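Local atomic coordinates of farnesyl diphosphate phosphatase YisP (Bacillus subtilis subsp. subtilis, PDB entry 3WE9), a protein that hydrolyses farnesyl diphosphate to farnesol and diphosphate and is needed for biofilm formation. Residues W45-F50 against E99-F104; A106-D111 against Y126-A131. All blocks are in the same frame, centred on the assembly; numbering follows the deposited sequence.

How the contacts relate
Helix 98-107 is common to both contacts. Near its start, contact 1 sets it against helix 38-54; at its far end, contact 2 sets it against helix 118-140. The centres of the two contacts are 11 Å apart, and each is about 12 Å from the centre of the chain. They touch directly: Phe104 CD2 of contact 1 packs 3.4 Å from Thr128 O of contact 2, and Pro100 CB is 3.5 Å from Ala131 O. A triethylene glycol, probably from the crystallisation liquor, sits about 6 Å from the side chain of Thr128. Such molecules often mark pockets, but this one does not establish where the substrate binds.

Contact 1 of 2, residues W45-F50 against E99-F104; sequences WAVLSF and EPFREF
Phe50 and Phe101 carry this meeting of helices 38-54 and 98-107, and the tight part lies between their rings. The pair is an offset edge-to-face (T-shaped) stack: the edge of Phe101 is turned toward the face of Phe50, with centroids 5.3 Å apart and planes at 72°. One side of Phe101 does the touching, its CD1 lying 3.4 Å from Phe50 CE2 and 3.6 Å from Phe50 CD2. Phe50 gets there because its CG is anti to the backbone N (chi1 164°), which throws the ring across to the other helix. Further round, Phe50 CZ comes 4.0 Å from Phe101 O. The rest of the contact is looser. Val47 CG1 is no nearer than 4.2 Å to Phe101 CE1. Phe104 CD1 comes no nearer than 4.6 Å to Phe50 CE2; its CB points toward residues 45-50, but the side chain packs on Cys51 and Ala54, further along the same helix. The CB of Arg102 points away from residues 45-50, and Arg102, like Glu99, is exposed to solvent. Phe87 adds a third ring, meeting both Phe50 and Phe101, while Met135 of helix 118-140 packs on Val47, Phe101 and Phe104. A serine in place of Phe50 would probably leave the edge of Phe101 without the face it meets and open a gap between the two helices. No hydrogen bond crosses the contact; Ser49 OG turns back to Trp45 O, within its own helix. The two segments are therefore held together by dispersion and by the weak electrostatics of ring edge against ring face.

Contact 2 of 2, residues A106-D111 against Y126-A131; sequences AAQKED and YRTGGA
Ala107 points its methyl into the angle between Arg127 and Thr128, where the backbones come closest, 6.2 Å between Ala107 CA and Arg127 CA. Arg127 can be followed outward from there. Its CB rests 3.9 Å from Ala107 CB; CG and CD then swing wide of that methyl. The bend at chi3 (-55°) brings the chain back, so that NE passes 4.1 Å from Ala107 CB, which lies at the edge of the guanidinium and near its plane. Past NE, CZ and the two terminal nitrogens run on beyond the alanine. Thr128 meets the same methyl from a neighbouring direction: its CG2 lies 3.7 Å from Ala107 CB and equally near Gln108 NE2. Gln108 sets out away from helix 118-140, but a bend at chi2 returns its amide end across the threonine at about a right angle. Thr128 OG1 is hydrogen-bonded to Tyr124 O in its own helix and to Gln160 NE2 of helix 145-165. Arg127 and Thr128 sit within a wider pi-type turn, 126-130, where Ala131 N bonds weakly to Tyr126 O; a CB on Gly130 would clash with that same oxygen. This is close helix packing around a small alanine, joining consecutive helices of the all-alpha fold of the squalene/phytoene synthase family.

Contact 1 of 2, residues W45-F50 against E99-F104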
loop_
_atom_site.group_PDB
_atom_site.type_symbol
_atom_site.label_atom_id
_atom_site.label_comp_id
_atom_site.label_asym_id
_atom_site.label_seq_id
_atom_site.Cartn_x
_atom_site.Cartn_y
_atom_site.Cartn_z
ATOM N N TRP A 45 2.670 8.269 9.653
ATOM C CA TRP A 45 1.608 7.597 10.396
ATOM C C TRP A 45 0.299 8.341 10.157
ATOM O O TRP A 45 -0.737 7.733 9.903
ATOM C CB TRP A 45 1.889 7.599 11.899
ATOM C CG TRP A 45 3.079 6.802 12.354
ATOM C CD1 TRP A 45 3.761 5.847 11.654
ATOM C CD2 TRP A 45 3.701 6.881 13.637
ATOM N NE1 TRP A 45 4.775 5.327 12.426
ATOM C CE2 TRP A 45 4.758 5.945 13.651
ATOM C CE3 TRP A 45 3.464 7.654 14.783
ATOM C CZ2 TRP A 45 5.582 5.760 14.771
ATOM C CZ3 TRP A 45 4.281 7.472 15.895
ATOM C CH2 TRP A 45 5.329 6.530 15.878
ATOM N N ALA A 46 0.356 9.667 10.245
ATOM C CA ALA A 46 -0.824 10.502 10.048
ATOM C C ALA A 46 -1.432 10.280 8.670
ATOM O O ALA A 46 -2.648 10.108 8.534
ATOM C CB ALA A 46 -0.457 11.988 10.233
ATOM N N VAL A 47 -0.584 10.292 7.646
ATOM C CA VAL A 47 -1.044 10.095 6.276
ATOM C C VAL A 47 -1.711 8.735 6.083
ATOM O O VAL A 47 -2.811 8.651 5.533
ATOM C CB VAL A 47 0.121 10.236 5.268
ATOM C CG1 VAL A 47 -0.326 9.790 3.876
ATOM C CG2 VAL A 47 0.594 11.687 5.232
ATOM N N LEU A 48 -1.057 7.672 6.540
ATOM C CA LEU A 48 -1.628 6.336 6.391
ATOM C C LEU A 48 -2.837 6.106 7.300
ATOM O O LEU A 48 -3.733 5.336 6.958
ATOM C CB LEU A 48 -0.561 5.266 6.638
ATOM C CG LEU A 48 0.589 5.241 5.623
ATOM C CD1 LEU A 48 1.418 3.982 5.833
ATOM C CD2 LEU A 48 0.037 5.274 4.205
ATOM N N SER A 49 -2.859 6.759 8.459
ATOM C CA SER A 49 -3.999 6.630 9.363
ATOM C C SER A 49 -5.202 7.220 8.633
ATOM O O SER A 49 -6.305 6.663 8.672
ATOM C CB SER A 49 -3.755 7.394 10.668
ATOM O OG SER A 49 -2.808 6.726 11.483
ATOM N N PHE A 50 -4.972 8.353 7.970
ATOM C CA PHE A 50 -6.005 9.025 7.195
ATOM C C PHE A 50 -6.545 8.051 6.152
ATOM O O PHE A 50 -7.756 7.901 5.995
ATOM C CB PHE A 50 -5.427 10.252 6.483
ATOM C CG PHE A 50 -6.299 10.773 5.375
ATOM C CD1 PHE A 50 -7.407 11.569 5.655
ATOM C CD2 PHE A 50 -6.030 10.436 4.050
ATOM C CE1 PHE A 50 -8.236 12.020 4.629
ATOM C CE2 PHE A 50 -6.850 10.878 3.018
ATOM C CZ PHE A 50 -7.957 11.673 3.308
ATOM N N GLU A 99 -4.592 17.414 -3.513
ATOM C CA GLU A 99 -5.104 16.571 -4.600
ATOM C C GLU A 99 -5.137 15.057 -4.334
ATOM O O GLU A 99 -6.202 14.438 -4.381
ATOM C CB GLU A 99 -4.322 16.841 -5.891
ATOM C CG GLU A 99 -4.579 18.208 -6.536
ATOM C CD GLU A 99 -4.214 19.375 -5.632
ATOM O OE1 GLU A 99 -3.109 19.357 -5.044
ATOM O OE2 GLU A 99 -5.028 20.318 -5.519
ATOM N N PRO A 100 -3.977 14.437 -4.055
ATOM C CA PRO A 100 -3.984 12.989 -3.798
ATOM C C PRO A 100 -4.934 12.549 -2.681
ATOM O O PRO A 100 -5.500 11.455 -2.732
ATOM C CB PRO A 100 -2.517 12.683 -3.486
ATOM C CG PRO A 100 -1.996 13.987 -2.942
ATOM C CD PRO A 100 -2.628 14.998 -3.869
ATOM N N PHE A 101 -5.107 13.400 -1.675
ATOM C CA PHE A 101 -6.002 13.079 -0.570
ATOM C C PHE A 101 -7.445 13.069 -1.069
ATOM O O PHE A 101 -8.246 12.216 -0.669
ATOM C CB PHE A 101 -5.827 14.093 0.562
ATOM C CG PHE A 101 -4.501 13.993 1.259
ATOM C CD1 PHE A 101 -4.282 13.027 2.241
ATOM C CD2 PHE A 101 -3.455 14.833 0.901
ATOM C CE1 PHE A 101 -3.032 12.900 2.857
ATOM C CE2 PHE A 101 -2.203 14.717 1.506
ATOM C CZ PHE A 101 -1.991 13.749 2.486
ATOM N N ARG A 102 -7.770 14.014 -1.949
ATOM C CA ARG A 102 -9.113 14.092 -2.513
ATOM C C ARG A 102 -9.317 12.853 -3.375
ATOM O O ARG A 102 -10.313 12.141 -3.240
ATOM C CB ARG A 102 -9.260 15.346 -3.379
ATOM C CG ARG A 102 -8.974 16.649 -2.650
ATOM C CD ARG A 102 -9.006 17.824 -3.617
ATOM N NE ARG A 102 -8.610 19.078 -2.984
ATOM C CZ ARG A 102 -9.242 19.627 -1.952
ATOM N NH1 ARG A 102 -10.307 19.033 -1.427
ATOM N NH2 ARG A 102 -8.812 20.776 -1.446
ATOM N N GLU A 103 -8.355 12.609 -4.260
ATOM C CA GLU A 103 -8.386 11.458 -5.155
ATOM C C GLU A 103 -8.717 10.183 -4.392
ATOM O O GLU A 103 -9.612 9.431 -4.778
ATOM C CB GLU A 103 -7.032 11.304 -5.848
ATOM C CG GLU A 103 -6.943 11.952 -7.215
ATOM C CD GLU A 103 -7.429 11.030 -8.318
ATOM O OE1 GLU A 103 -8.633 10.687 -8.331
ATOM O OE2 GLU A 103 -6.599 10.642 -9.171
ATOM N N PHE A 104 -7.989 9.951 -3.305
ATOM C CA PHE A 104 -8.182 8.764 -2.485
ATOM C C PHE A 104 -9.614 8.674 -1.959
ATOM O O PHE A 104 -10.247 7.624 -2.046
ATOM C CB PHE A 104 -7.185 8.774 -1.322
ATOM C CG PHE A 104 -7.124 7.480 -0.560
ATOM C CD1 PHE A 104 -8.048 7.199 0.439
ATOM C CD2 PHE A 104 -6.144 6.537 -0.853
ATOM C CE1 PHE A 104 -7.997 5.994 1.141
ATOM C CE2 PHE A 104 -6.083 5.327 -0.159
ATOM C CZ PHE A 104 -7.010 5.056 0.839
#

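Contact 2 of 2, residues A106-D111 against Y126-A131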
loop_
_atom_site.group_PDB
_atom_site.type_symbol
_atom_site.label_atom_id
_atom_site.label_comp_id
_atom_site.label_asym_id
_atom_site.label_seq_id
_atom_site.Cartn_x
_atom_site.Cartn_y
_atom_site.Cartn_z
ATOM N N ALA A 106 -12.417 10.060 -3.123
ATOM C CA ALA A 106 -13.341 9.785 -4.213
ATOM C C ALA A 106 -13.336 8.310 -4.602
ATOM O O ALA A 106 -14.381 7.732 -4.892
ATOM C CB ALA A 106 -12.984 10.654 -5.426
ATOM N N ALA A 107 -12.152 7.703 -4.594
ATOM C CA ALA A 107 -11.990 6.298 -4.965
ATOM C C ALA A 107 -12.624 5.303 -3.993
ATOM O O ALA A 107 -12.748 4.115 -4.310
ATOM C CB ALA A 107 -10.507 5.978 -5.142
ATOM N N GLN A 108 -13.015 5.771 -2.813
ATOM C CA GLN A 108 -13.652 4.885 -1.846
ATOM C C GLN A 108 -15.122 4.669 -2.188
ATOM O O GLN A 108 -15.721 3.700 -1.734
ATOM C CB GLN A 108 -13.496 5.432 -0.417
ATOM C CG GLN A 108 -12.050 5.428 0.069
ATOM C CD GLN A 108 -11.374 4.097 -0.184
ATOM O OE1 GLN A 108 -11.925 3.049 0.125
ATOM N NE2 GLN A 108 -10.176 4.135 -0.746
ATOM N N LYS A 109 -15.721 5.583 -2.952
ATOM C CA LYS A 109 -17.115 5.392 -3.362
ATOM C C LYS A 109 -16.906 4.211 -4.328
ATOM O O LYS A 109 -16.073 4.301 -5.235
ATOM C CB LYS A 109 -17.642 6.630 -4.107
ATOM C CG LYS A 109 -17.144 7.967 -3.546
ATOM C CD LYS A 109 -17.823 8.325 -2.230
ATOM C CE LYS A 109 -17.397 9.720 -1.756
ATOM N NZ LYS A 109 -17.619 10.765 -2.796
ATOM N N GLU A 110 -17.631 3.108 -4.150
ATOM C CA GLU A 110 -17.388 1.966 -5.014
ATOM C C GLU A 110 -18.253 1.630 -6.204
ATOM O O GLU A 110 -18.863 2.481 -6.871
ATOM C CB GLU A 110 -17.200 0.685 -4.171
ATOM C CG GLU A 110 -17.754 0.748 -2.764
ATOM C CD GLU A 110 -17.015 -0.149 -1.796
ATOM O OE1 GLU A 110 -17.250 -1.388 -1.832
ATOM O OE2 GLU A 110 -16.190 0.385 -0.993
ATOM N N ASP A 111 -18.243 0.330 -6.454
ATOM C CA ASP A 111 -18.936 -0.297 -7.550
ATOM C C ASP A 111 -19.063 -1.753 -7.141
ATOM O O ASP A 111 -18.069 -2.415 -6.842
ATOM C CB ASP A 111 -18.089 -0.144 -8.815
ATOM C CG ASP A 111 -18.302 -1.253 -9.801
ATOM O OD1 ASP A 111 -19.475 -1.620 -10.075
ATOM O OD2 ASP A 111 -17.282 -1.756 -10.339
ATOM N N TYR A 126 -4.118 2.808 -8.761
ATOM C CA TYR A 126 -3.509 4.112 -8.992
ATOM C C TYR A 126 -4.165 5.197 -8.145
ATOM O O TYR A 126 -3.476 5.989 -7.498
ATOM C CB TYR A 126 -3.612 4.473 -10.480
ATOM C CG TYR A 126 -3.209 5.897 -10.812
ATOM C CD1 TYR A 126 -1.938 6.377 -10.496
ATOM C CD2 TYR A 126 -4.103 6.764 -11.437
ATOM C CE1 TYR A 126 -1.565 7.688 -10.794
ATOM C CE2 TYR A 126 -3.743 8.079 -11.741
ATOM C CZ TYR A 126 -2.473 8.533 -11.418
ATOM O OH TYR A 126 -2.107 9.822 -11.724
ATOM N N ARG A 127 -5.494 5.209 -8.128
ATOM C CA ARG A 127 -6.248 6.216 -7.385
ATOM C C ARG A 127 -6.186 6.055 -5.873
ATOM O O ARG A 127 -6.505 6.988 -5.138
ATOM C CB ARG A 127 -7.716 6.209 -7.823
ATOM C CG ARG A 127 -7.935 6.372 -9.316
ATOM C CD ARG A 127 -9.431 6.389 -9.638
ATOM N NE ARG A 127 -10.118 5.209 -9.111
ATOM C CZ ARG A 127 -10.602 4.218 -9.859
ATOM N NH1 ARG A 127 -10.481 4.254 -11.177
ATOM N NH2 ARG A 127 -11.213 3.190 -9.290
ATOM N N THR A 128 -5.794 4.872 -5.405
ATOM C CA THR A 128 -5.708 4.634 -3.970
ATOM C C THR A 128 -4.245 4.509 -3.525
ATOM O O THR A 128 -3.698 5.435 -2.916
ATOM C CB THR A 128 -6.525 3.376 -3.560
ATOM O OG1 THR A 128 -6.154 2.258 -4.383
ATOM C CG2 THR A 128 -8.025 3.643 -3.726
ATOM N N GLY A 129 -3.612 3.380 -3.836
ATOM C CA GLY A 129 -2.216 3.198 -3.469
ATOM C C GLY A 129 -1.303 4.230 -4.114
ATOM O O GLY A 129 -0.422 4.785 -3.457
ATOM N N GLY A 130 -1.507 4.488 -5.404
ATOM C CA GLY A 130 -0.682 5.467 -6.097
ATOM C C GLY A 130 -0.831 6.845 -5.479
ATOM O O GLY A 130 0.145 7.594 -5.333
ATOM N N ALA A 131 -2.064 7.177 -5.114
ATOM C CA ALA A 131 -2.368 8.458 -4.486
ATOM C C ALA A 131 -1.659 8.534 -3.142
ATOM O O ALA A 131 -1.108 9.570 -2.780
ATOM C CB ALA A 131 -3.883 8.605 -4.287
#